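Local coordinates for SWD1-like protein (Myceliophthora thermophila, PDB 6E29) that probably acts as a WD-repeat scaffold subunit of the COMPASS histone H3 methyltransferase complex, here represented by its beta-propeller domain, at residues R222-S226 / G227-L231; A278-T282 / G283-A287; I298-G302 / H303-V307; E321-P324 / H325-L328. One frame throughout, in Å; residues are numbered along the deposited sequence.

In the fold
The chain forms a seven-bladed WD beta-propeller, and the four contacts follow one another in series. None nests inside another and none crosses. Interaction 1 closes the hairpin of strands 218-223 and 229-234. Interaction 2 does the same for strands 274-279 and 285-290 of the next blade. Interaction 3 closes the later hairpin of that blade, strands 296-300 and 306-310. Interaction 4 turns strand 317-322 back into 328-333, in the blade completed by the N-terminal strand 19-23. Interactions 2 and 3 are joined by backbone bonding between V286 and W299. A salt bridge from R222 to E321 ties interaction 1 to interaction 4, and F279 packs against L231 and T224 of interaction 1.

Interaction 1 of 4, residues R222-S226 / G227-L231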
loop_
_atom_site.group_PDB
_atom_site.type_symbol
_atom_site.label_atom_id
_atom_site.label_comp_id
_atom_site.label_asym_id
_atom_site.label_seq_id
_atom_site.Cartn_x
_atom_site.Cartn_y
_atom_site.Cartn_z
ATOM N N ARG B 222 0.108 2.250 -5.180
ATOM C CA ARG B 222 0.625 0.961 -5.668
ATOM C C ARG B 222 1.246 1.141 -7.046
ATOM O O ARG B 222 0.719 1.874 -7.884
ATOM C CB ARG B 222 -0.547 -0.069 -5.726
ATOM C CG ARG B 222 -0.132 -1.470 -6.052
ATOM C CD ARG B 222 0.853 -2.052 -5.020
ATOM N NE ARG B 222 0.359 -2.142 -3.633
ATOM C CZ ARG B 222 -0.315 -3.186 -3.130
ATOM N NH1 ARG B 222 -0.668 -4.229 -3.912
ATOM N NH2 ARG B 222 -0.679 -3.178 -1.848
ATOM N N LEU B 223 2.375 0.508 -7.272
ATOM C CA LEU B 223 3.030 0.562 -8.564
ATOM C C LEU B 223 2.748 -0.719 -9.330
ATOM O O LEU B 223 2.501 -1.761 -8.727
ATOM C CB LEU B 223 4.549 0.704 -8.376
ATOM C CG LEU B 223 4.973 2.116 -8.063
ATOM C CD1 LEU B 223 6.440 2.115 -7.641
ATOM C CD2 LEU B 223 4.715 2.978 -9.292
ATOM N N THR B 224 2.798 -0.632 -10.664
ATOM C CA THR B 224 2.859 -1.835 -11.490
ATOM C C THR B 224 4.221 -2.516 -11.327
ATOM O O THR B 224 5.181 -1.946 -10.815
ATOM C CB THR B 224 2.630 -1.535 -12.977
ATOM O OG1 THR B 224 3.536 -0.529 -13.460
ATOM C CG2 THR B 224 1.190 -1.084 -13.226
ATOM N N GLU B 225 4.316 -3.740 -11.845
ATOM C CA GLU B 225 5.551 -4.519 -11.745
ATOM C C GLU B 225 6.762 -3.778 -12.304
ATOM O O GLU B 225 7.807 -3.690 -11.651
ATOM C CB GLU B 225 5.309 -5.842 -12.469
ATOM C CG GLU B 225 6.507 -6.666 -12.757
ATOM C CD GLU B 225 6.923 -7.477 -11.542
ATOM O OE1 GLU B 225 7.718 -8.442 -11.709
ATOM O OE2 GLU B 225 6.434 -7.136 -10.427
ATOM N N SER B 226 6.648 -3.235 -13.514
ATOM C CA SER B 226 7.750 -2.457 -14.077
ATOM C C SER B 226 8.005 -1.155 -13.332
ATOM O O SER B 226 9.046 -0.511 -13.559
ATOM C CB SER B 226 7.444 -2.139 -15.532
ATOM O OG SER B 226 6.208 -1.457 -15.593
ATOM N N GLY B 227 7.076 -0.740 -12.472
ATOM C CA GLY B 227 7.169 0.555 -11.833
ATOM C C GLY B 227 6.876 1.736 -12.728
ATOM O O GLY B 227 7.264 2.858 -12.373
ATOM N N ARG B 228 6.216 1.534 -13.891
ATOM C CA ARG B 228 6.005 2.652 -14.819
ATOM C C ARG B 228 4.669 3.349 -14.608
ATOM O O ARG B 228 4.485 4.465 -15.130
ATOM C CB ARG B 228 6.046 2.224 -16.297
ATOM C CG ARG B 228 7.325 1.575 -16.871
ATOM C CD ARG B 228 8.506 2.486 -17.232
ATOM N NE ARG B 228 8.270 3.528 -18.269
ATOM C CZ ARG B 228 8.752 3.522 -19.515
ATOM N NH1 ARG B 228 9.528 2.537 -19.952
ATOM N NH2 ARG B 228 8.472 4.528 -20.335
ATOM N N GLU B 229 3.739 2.712 -13.904
ATOM C CA GLU B 229 2.431 3.307 -13.652
ATOM C C GLU B 229 2.076 3.205 -12.175
ATOM O O GLU B 229 2.380 2.206 -11.514
ATOM C CB GLU B 229 1.340 2.640 -14.484
ATOM C CG GLU B 229 1.555 2.746 -16.008
ATOM C CD GLU B 229 2.338 1.563 -16.599
ATOM O OE1 GLU B 229 2.630 0.575 -15.879
ATOM O OE2 GLU B 229 2.644 1.614 -17.809
ATOM N N LEU B 230 1.422 4.249 -11.678
ATOM C CA LEU B 230 1.098 4.419 -10.272
ATOM C C LEU B 230 -0.426 4.523 -10.150
ATOM O O LEU B 230 -1.060 5.307 -10.859
ATOM C CB LEU B 230 1.740 5.686 -9.727
ATOM C CG LEU B 230 1.370 6.163 -8.332
ATOM C CD1 LEU B 230 2.003 5.255 -7.266
ATOM C CD2 LEU B 230 1.835 7.635 -8.219
ATOM N N LEU B 231 -0.976 3.790 -9.214
ATOM C CA LEU B 231 -2.389 3.805 -8.871
ATOM C C LEU B 231 -2.546 4.481 -7.527
ATOM O O LEU B 231 -1.812 4.188 -6.580
ATOM C CB LEU B 231 -2.891 2.344 -8.819
ATOM C CG LEU B 231 -4.283 2.009 -8.301
ATOM C CD1 LEU B 231 -5.272 2.629 -9.253
ATOM C CD2 LEU B 231 -4.403 0.445 -8.312
#
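G227 meets T224 at the tip of a beta hairpin. Its N lies 2.8 Å from T224 O, and this bond closes a type I turn from T224 to G227. Phi at G227 is positive (73°), and a side chain there would run into S226 O. At the other end, R222 forms an antiparallel hydrogen-bonded pair with L231. L231 N reaches R222 O at 2.9 Å, and R222 N bonds back to L231 O. The guanidinium of R222 leads off instead to a salt bridge with E321. L223 faces L230 as a non-hydrogen-bonded pair. With its CG beside the backbone N (chi1 -80°), L223 brings CD2 to 4.0 Å from L230 CB and also close to E229 O. Between these ends T224 is held by both its backbone and its hydroxyl. Its N bonds to E229 O at 3.0 Å. Its OG1 donates to E229 OE1 at 2.8 Å, nearly along the C-O axis of that oxygen. OG1 also takes a weak bond from R228 N. E229 OE2 has a long, weak ion pair with R301. The turn is thus held mainly by polar bonds, and the hydroxyl of buried T224 gives to a carboxylate and receives a weak bond from the R228 backbone.

Interaction 2 of 4, residues A278-T282 / G283-A287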
loop_
_atom_site.group_PDB
_atom_site.type_symbol
_atom_site.label_atom_id
_atom_site.label_comp_id
_atom_site.label_asym_id
_atom_site.label_seq_id
_atom_site.Cartn_x
_atom_site.Cartn_y
_atom_site.Cartn_z
ATOM N N ALA B 278 -6.445 -2.079 -6.425
ATOM C CA ALA B 278 -5.365 -2.989 -6.818
ATOM C C ALA B 278 -5.214 -3.074 -8.338
ATOM O O ALA B 278 -6.196 -3.057 -9.076
ATOM C CB ALA B 278 -5.595 -4.392 -6.242
ATOM N N PHE B 279 -3.966 -3.234 -8.786
ATOM C CA PHE B 279 -3.618 -3.521 -10.163
ATOM C C PHE B 279 -3.619 -5.018 -10.378
ATOM O O PHE B 279 -3.040 -5.750 -9.567
ATOM C CB PHE B 279 -2.183 -3.092 -10.466
ATOM C CG PHE B 279 -1.997 -1.610 -10.874
ATOM C CD1 PHE B 279 -2.761 -1.034 -11.850
ATOM C CD2 PHE B 279 -0.937 -0.886 -10.318
ATOM C CE1 PHE B 279 -2.549 0.306 -12.267
ATOM C CE2 PHE B 279 -0.702 0.477 -10.694
ATOM C CZ PHE B 279 -1.508 1.062 -11.694
ATOM N N SER B 280 -4.049 -5.443 -11.569
ATOM C CA SER B 280 -3.913 -6.848 -11.941
ATOM C C SER B 280 -2.452 -7.142 -12.307
ATOM O O SER B 280 -1.610 -6.239 -12.396
ATOM C CB SER B 280 -4.860 -7.206 -13.092
ATOM O OG SER B 280 -4.458 -6.577 -14.321
ATOM N N ALA B 281 -2.168 -8.416 -12.574
ATOM C CA ALA B 281 -0.791 -8.907 -12.750
ATOM C C ALA B 281 -0.008 -8.092 -13.771
ATOM O O ALA B 281 1.178 -7.781 -13.553
ATOM C CB ALA B 281 -0.835 -10.378 -13.212
ATOM N N THR B 282 -0.604 -7.853 -14.941
ATOM C CA THR B 282 0.061 -7.113 -16.013
ATOM C C THR B 282 -0.240 -5.629 -15.957
ATOM O O THR B 282 0.238 -4.887 -16.816
ATOM C CB THR B 282 -0.332 -7.594 -17.388
ATOM O OG1 THR B 282 -1.715 -7.248 -17.613
ATOM C CG2 THR B 282 -0.188 -9.127 -17.506
ATOM N N GLY B 283 -1.062 -5.210 -15.026
ATOM C CA GLY B 283 -1.471 -3.826 -15.011
ATOM C C GLY B 283 -2.635 -3.518 -15.917
ATOM O O GLY B 283 -3.074 -2.360 -15.984
ATOM N N GLU B 284 -3.166 -4.513 -16.600
ATOM C CA GLU B 284 -4.288 -4.262 -17.498
ATOM C C GLU B 284 -5.507 -3.714 -16.765
ATOM O O GLU B 284 -6.236 -2.875 -17.308
ATOM C CB GLU B 284 -4.692 -5.540 -18.193
ATOM C CG GLU B 284 -5.789 -5.251 -19.243
ATOM C CD GLU B 284 -6.206 -6.446 -20.060
ATOM O OE1 GLU B 284 -5.875 -7.630 -19.744
ATOM O OE2 GLU B 284 -6.896 -6.187 -21.068
ATOM N N TYR B 285 -5.818 -4.257 -15.591
ATOM C CA TYR B 285 -7.063 -3.914 -14.905
ATOM C C TYR B 285 -6.762 -3.197 -13.601
ATOM O O TYR B 285 -5.757 -3.457 -12.938
ATOM C CB TYR B 285 -7.900 -5.150 -14.558
ATOM C CG TYR B 285 -8.275 -5.957 -15.753
ATOM C CD1 TYR B 285 -9.133 -5.449 -16.712
ATOM C CD2 TYR B 285 -7.754 -7.216 -15.935
ATOM C CE1 TYR B 285 -9.494 -6.226 -17.866
ATOM C CE2 TYR B 285 -8.085 -7.980 -17.044
ATOM C CZ TYR B 285 -8.952 -7.483 -18.010
ATOM O OH TYR B 285 -9.269 -8.245 -19.121
ATOM N N VAL B 286 -7.688 -2.315 -13.214
ATOM C CA VAL B 286 -7.740 -1.740 -11.868
ATOM C C VAL B 286 -9.031 -2.243 -11.217
ATOM O O VAL B 286 -10.105 -2.095 -11.795
ATOM C CB VAL B 286 -7.735 -0.190 -11.918
ATOM C CG1 VAL B 286 -7.984 0.385 -10.524
ATOM C CG2 VAL B 286 -6.359 0.329 -12.485
ATOM N N ALA B 287 -8.928 -2.787 -10.003
ATOM C CA ALA B 287 -10.104 -3.197 -9.237
ATOM C C ALA B 287 -10.213 -2.328 -7.991
ATOM O O ALA B 287 -9.199 -1.809 -7.486
ATOM C CB ALA B 287 -10.036 -4.665 -8.821
#
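F279 lies obliquely across V286, with its ring atom CE1 3.8 Å from V286 CG2. The two form an antiparallel non-hydrogen-bonded pair, and Y285 O comes in at the edge of the F279 ring. On the other face of the hairpin A278 pairs with A287. A287 N bonds to A278 O at 2.9 Å, and A278 N bonds back to A287 O. S280 then turns the chain. Its OG lies between the backbone N and carbonyl carbon (chi1 69°), where it accepts Y285 N at 3.0 Å. S280 N gives a bond to Y285 O, so backbone and side chain of one serine both grip Y285. G283 N to S280 O, 2.9 Å, closes a type I turn from S280. G283 has backbone angles at which a side chain would jam against T282 O. T282 OG1 accepts E284 N at 3.3 Å. E284 CG covers the centre of one face of the Y285 ring. The hairpin forms the first two strands of its blade and packs between neighbouring blades. F279 touches L231 of strand 229-234. S280 and A287 touch W322 of strand 317-322. V286 and E284 bond through their backbones to W299 of strand 296-300 and to R301 just beyond it.

Interaction 3 of 4, residues I298-G302 / H303-V307; sequences IWERG and HGSLV
I298 begins the contact through its backbone O, which accepts V307 N at 2.8 Å. Its CG2 also packs on V307 CG2. W299 pairs with L306 without backbone bonds between them. L306 CD1 makes a CH-pi contact over the five-membered ring of W299, 3.8 Å from its centroid and 15° off the ring normal, and L306 CB touches the indole at CD1. The rings of F265 and W274 also meet this indole. E300 does most of the polar work. Its N bonds to S305 O at 2.8 Å, and its side chain folds over the turn. CG sits between the backbone N and carbonyl carbon (chi1 51°), and the chain bends again at chi2 to bring the carboxylate back. OE1 takes H303 N at 2.9 Å on its syn side. OE2 receives both S305 OG and S305 N, each at 2.8 Å, from opposite faces of the carboxylate plane. Replacing E300 by alanine would probably leave H303 N, S305 N and S305 OG without their carboxylate acceptor and the turn freer to move. The R301 guanidinium makes a salt bridge with E262 and a hydrogen bond to G283 O. G302 leaves room for E300 OE1, which a side chain would strike. W299-E300 closes the third strand of a four-stranded propeller blade, where WD repeats typically carry Trp-Asp, here with Glu in the second place.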
loop_
_atom_site.group_PDB
_atom_site.type_symbol
_atom_site.label_atom_id
_atom_site.label_comp_id
_atom_site.label_asym_id
_atom_site.label_seq_id
_atom_site.Cartn_x
_atom_site.Cartn_y
_atom_site.Cartn_z
ATOM N N ILE B 298 -14.290 -3.380 -11.579
ATOM C CA ILE B 298 -13.056 -3.615 -12.343
ATOM C C ILE B 298 -13.092 -2.750 -13.603
ATOM O O ILE B 298 -14.038 -2.836 -14.393
ATOM C CB ILE B 298 -12.889 -5.097 -12.705
ATOM C CG1 ILE B 298 -12.966 -5.971 -11.428
ATOM C CG2 ILE B 298 -11.574 -5.320 -13.403
ATOM C CD1 ILE B 298 -12.876 -7.511 -11.759
ATOM N N TRP B 299 -12.089 -1.888 -13.763
ATOM C CA TRP B 299 -11.900 -1.094 -14.976
ATOM C C TRP B 299 -10.669 -1.587 -15.743
ATOM O O TRP B 299 -9.755 -2.197 -15.168
ATOM C CB TRP B 299 -11.702 0.379 -14.644
ATOM C CG TRP B 299 -12.807 1.041 -13.932
ATOM C CD1 TRP B 299 -13.835 1.786 -14.501
ATOM C CD2 TRP B 299 -12.982 1.136 -12.508
ATOM N NE1 TRP B 299 -14.633 2.292 -13.519
ATOM C CE2 TRP B 299 -14.142 1.920 -12.287
ATOM C CE3 TRP B 299 -12.267 0.640 -11.397
ATOM C CZ2 TRP B 299 -14.630 2.194 -10.999
ATOM C CZ3 TRP B 299 -12.737 0.927 -10.116
ATOM C CH2 TRP B 299 -13.907 1.707 -9.926
ATOM N N GLU B 300 -10.609 -1.243 -17.023
ATOM C CA GLU B 300 -9.445 -1.579 -17.832
ATOM C C GLU B 300 -8.696 -0.299 -18.184
ATOM O O GLU B 300 -9.310 0.724 -18.488
ATOM C CB GLU B 300 -9.852 -2.355 -19.103
ATOM C CG GLU B 300 -10.952 -1.699 -19.904
ATOM C CD GLU B 300 -10.387 -0.669 -20.868
ATOM O OE1 GLU B 300 -9.218 -0.875 -21.311
ATOM O OE2 GLU B 300 -11.087 0.340 -21.126
ATOM N N ARG B 301 -7.375 -0.355 -18.132
ATOM C CA ARG B 301 -6.521 0.828 -18.301
ATOM C C ARG B 301 -6.201 1.128 -19.744
ATOM O O ARG B 301 -5.614 2.179 -20.026
ATOM C CB ARG B 301 -5.193 0.626 -17.606
ATOM C CG ARG B 301 -5.244 0.780 -16.155
ATOM C CD ARG B 301 -3.836 0.780 -15.601
ATOM N NE ARG B 301 -2.906 1.565 -16.409
ATOM C CZ ARG B 301 -1.838 1.080 -17.030
ATOM N NH1 ARG B 301 -1.534 -0.219 -16.935
ATOM N NH2 ARG B 301 -1.079 1.895 -17.766
ATOM N N GLY B 302 -6.502 0.205 -20.648
ATOM C CA GLY B 302 -6.314 0.490 -22.056
ATOM C C GLY B 302 -7.090 1.718 -22.483
ATOM O O GLY B 302 -6.548 2.618 -23.129
ATOM N N HIS B 303 -8.373 1.768 -22.119
ATOM C CA HIS B 303 -9.236 2.883 -22.463
ATOM C C HIS B 303 -9.959 3.476 -21.280
ATOM O O HIS B 303 -10.791 4.356 -21.480
ATOM C CB HIS B 303 -10.299 2.464 -23.492
ATOM C CG HIS B 303 -9.724 2.005 -24.792
ATOM N ND1 HIS B 303 -8.657 1.133 -24.866
ATOM C CD2 HIS B 303 -10.059 2.299 -26.070
ATOM C CE1 HIS B 303 -8.351 0.911 -26.130
ATOM N NE2 HIS B 303 -9.194 1.601 -26.881
ATOM N N GLY B 304 -9.706 2.999 -20.067
ATOM C CA GLY B 304 -10.350 3.553 -18.890
ATOM C C GLY B 304 -11.769 3.087 -18.625
ATOM O O GLY B 304 -12.394 3.573 -17.674
ATOM N N SER B 305 -12.287 2.133 -19.394
ATOM C CA SER B 305 -13.698 1.811 -19.269
ATOM C C SER B 305 -13.942 0.743 -18.192
ATOM O O SER B 305 -13.051 -0.035 -17.827
ATOM C CB SER B 305 -14.255 1.343 -20.619
ATOM O OG SER B 305 -13.828 0.015 -20.877
ATOM N N LEU B 306 -15.168 0.747 -17.661
ATOM C CA LEU B 306 -15.587 -0.239 -16.673
ATOM C C LEU B 306 -15.906 -1.560 -17.368
ATOM O O LEU B 306 -16.693 -1.589 -18.321
ATOM C CB LEU B 306 -16.820 0.276 -15.904
ATOM C CG LEU B 306 -17.485 -0.648 -14.857
ATOM C CD1 LEU B 306 -16.566 -0.799 -13.613
ATOM C CD2 LEU B 306 -18.904 -0.204 -14.430
ATOM N N VAL B 307 -15.303 -2.646 -16.896
ATOM C CA VAL B 307 -15.464 -3.948 -17.537
ATOM C C VAL B 307 -16.354 -4.887 -16.747
ATOM O O VAL B 307 -17.047 -5.720 -17.351
ATOM C CB VAL B 307 -14.112 -4.631 -17.848
ATOM C CG1 VAL B 307 -13.447 -3.951 -18.992
ATOM C CG2 VAL B 307 -13.196 -4.677 -16.673
#

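Interaction 4 of 4, residues E321-P324 / H325-L328; sequences EWHP and HRAL
H323 takes the backbone amides of H325 and R326 in the turn between strands 317-322 and 328-333 of a WD propeller blade. Its ring is the tightly packed part. ND1 accepts both donors, H325 N and R326 N, each at 3.1 Å. R326 N lies 17° out of the ring plane, while H325 N is tilted further. With CG anti to the backbone N (chi1 -170°), the imidazole swings over the turn to meet them. P324 CD lies 3.4 Å above one face of the ring, toward its rim, and F33 meets the ring edge-to-face. NE2 bonds to G37 O. Two donors at ND1 and a carbonyl at NE2 are consistent with a proton on NE2. A leucine in its place would probably leave H325 N and R326 N without their shared acceptor and break the link to G37. L328 adds an apolar touch, CB on CB of H323 at 3.8 Å. Its side chain also reaches strand 339-343. W322 passes nearby with CE3 3.6 Å from L328 O, and its NE1 makes a weak bond to A278 O.

The outer side is looser, and H325 and R326 are both exposed there. The H325 ring lies with one face over P324 O, and its NE2 has a weak bond to R35 O. CB and CG of R326 stay near the H323 ring, while its end leads away. A327 centres an inverse gamma turn that brings the chain back to the strand. There H323 N meets L328 O at 2.9 Å, with an N-H...O angle of 167°.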
loop_
_atom_site.group_PDB
_atom_site.type_symbol
_atom_site.label_atom_id
_atom_site.label_comp_id
_atom_site.label_asym_id
_atom_site.label_seq_id
_atom_site.Cartn_x
_atom_site.Cartn_y
_atom_site.Cartn_z
ATOM N N GLU B 321 -6.601 -7.861 -3.611
ATOM C CA GLU B 321 -5.276 -8.103 -4.183
ATOM C C GLU B 321 -5.426 -9.039 -5.359
ATOM O O GLU B 321 -6.150 -10.035 -5.257
ATOM C CB GLU B 321 -4.325 -8.774 -3.189
ATOM C CG GLU B 321 -3.861 -7.851 -2.116
ATOM C CD GLU B 321 -3.005 -6.726 -2.681
ATOM O OE1 GLU B 321 -2.155 -6.979 -3.581
ATOM O OE2 GLU B 321 -3.213 -5.589 -2.233
ATOM N N TRP B 322 -4.767 -8.737 -6.469
ATOM C CA TRP B 322 -4.729 -9.676 -7.580
ATOM C C TRP B 322 -3.552 -10.644 -7.463
ATOM O O TRP B 322 -2.471 -10.268 -6.982
ATOM C CB TRP B 322 -4.555 -8.930 -8.902
ATOM C CG TRP B 322 -5.710 -8.055 -9.347
ATOM C CD1 TRP B 322 -5.954 -6.752 -8.976
ATOM C CD2 TRP B 322 -6.713 -8.394 -10.311
ATOM N NE1 TRP B 322 -7.050 -6.262 -9.668
ATOM C CE2 TRP B 322 -7.513 -7.244 -10.502
ATOM C CE3 TRP B 322 -6.995 -9.544 -11.056
ATOM C CZ2 TRP B 322 -8.585 -7.230 -11.374
ATOM C CZ3 TRP B 322 -8.069 -9.520 -11.922
ATOM C CH2 TRP B 322 -8.837 -8.377 -12.073
ATOM N N HIS B 323 -3.727 -11.838 -8.036
ATOM C CA HIS B 323 -2.616 -12.799 -8.148
ATOM C C HIS B 323 -1.535 -12.249 -9.103
ATOM O O HIS B 323 -1.854 -11.547 -10.069
ATOM C CB HIS B 323 -3.181 -14.129 -8.661
ATOM C CG HIS B 323 -2.209 -15.261 -8.588
ATOM N ND1 HIS B 323 -1.373 -15.591 -9.634
ATOM C CD2 HIS B 323 -1.932 -16.133 -7.584
ATOM C CE1 HIS B 323 -0.633 -16.639 -9.282
ATOM N NE2 HIS B 323 -0.941 -16.971 -8.042
ATOM N N PRO B 324 -0.240 -12.520 -8.847
ATOM C CA PRO B 324 0.812 -11.906 -9.694
ATOM C C PRO B 324 0.957 -12.508 -11.076
ATOM O O PRO B 324 1.757 -11.975 -11.884
ATOM C CB PRO B 324 2.114 -12.145 -8.895
ATOM C CG PRO B 324 1.780 -13.397 -8.034
ATOM C CD PRO B 324 0.317 -13.207 -7.672
ATOM N N HIS B 325 0.281 -13.626 -11.378
ATOM C CA HIS B 325 0.475 -14.270 -12.675
ATOM C C HIS B 325 -0.851 -14.586 -13.355
ATOM O O HIS B 325 -0.916 -14.645 -14.587
ATOM C CB HIS B 325 1.306 -15.562 -12.568
ATOM C CG HIS B 325 2.731 -15.290 -12.194
ATOM N ND1 HIS B 325 3.622 -14.734 -13.090
ATOM C CD2 HIS B 325 3.402 -15.423 -11.019
ATOM C CE1 HIS B 325 4.791 -14.555 -12.491
ATOM N NE2 HIS B 325 4.682 -14.948 -11.230
ATOM N N ARG B 326 -1.884 -14.833 -12.569
ATOM C CA ARG B 326 -3.140 -15.313 -13.125
ATOM C C ARG B 326 -4.277 -14.334 -12.845
ATOM O O ARG B 326 -4.200 -13.521 -11.927
ATOM C CB ARG B 326 -3.552 -16.664 -12.528
ATOM C CG ARG B 326 -2.470 -17.817 -12.656
ATOM C CD ARG B 326 -2.210 -18.178 -14.122
ATOM N NE ARG B 326 -1.160 -19.206 -14.224
ATOM C CZ ARG B 326 -1.382 -20.517 -14.146
ATOM N NH1 ARG B 326 -2.628 -20.994 -14.001
ATOM N NH2 ARG B 326 -0.359 -21.356 -14.218
ATOM N N ALA B 327 -5.386 -14.495 -13.593
ATOM C CA ALA B 327 -6.508 -13.547 -13.461
ATOM C C ALA B 327 -7.399 -13.977 -12.283
ATOM O O ALA B 327 -8.498 -14.544 -12.426
ATOM C CB ALA B 327 -7.293 -13.502 -14.779
ATOM N N LEU B 328 -6.855 -13.808 -11.097
ATOM C CA LEU B 328 -7.520 -14.149 -9.834
ATOM C C LEU B 328 -7.524 -12.915 -8.946
ATOM O O LEU B 328 -6.481 -12.268 -8.775
ATOM C CB LEU B 328 -6.793 -15.305 -9.100
ATOM C CG LEU B 328 -6.653 -16.634 -9.840
ATOM C CD1 LEU B 328 -5.686 -17.585 -9.114
ATOM C CD2 LEU B 328 -8.067 -17.260 -9.959
#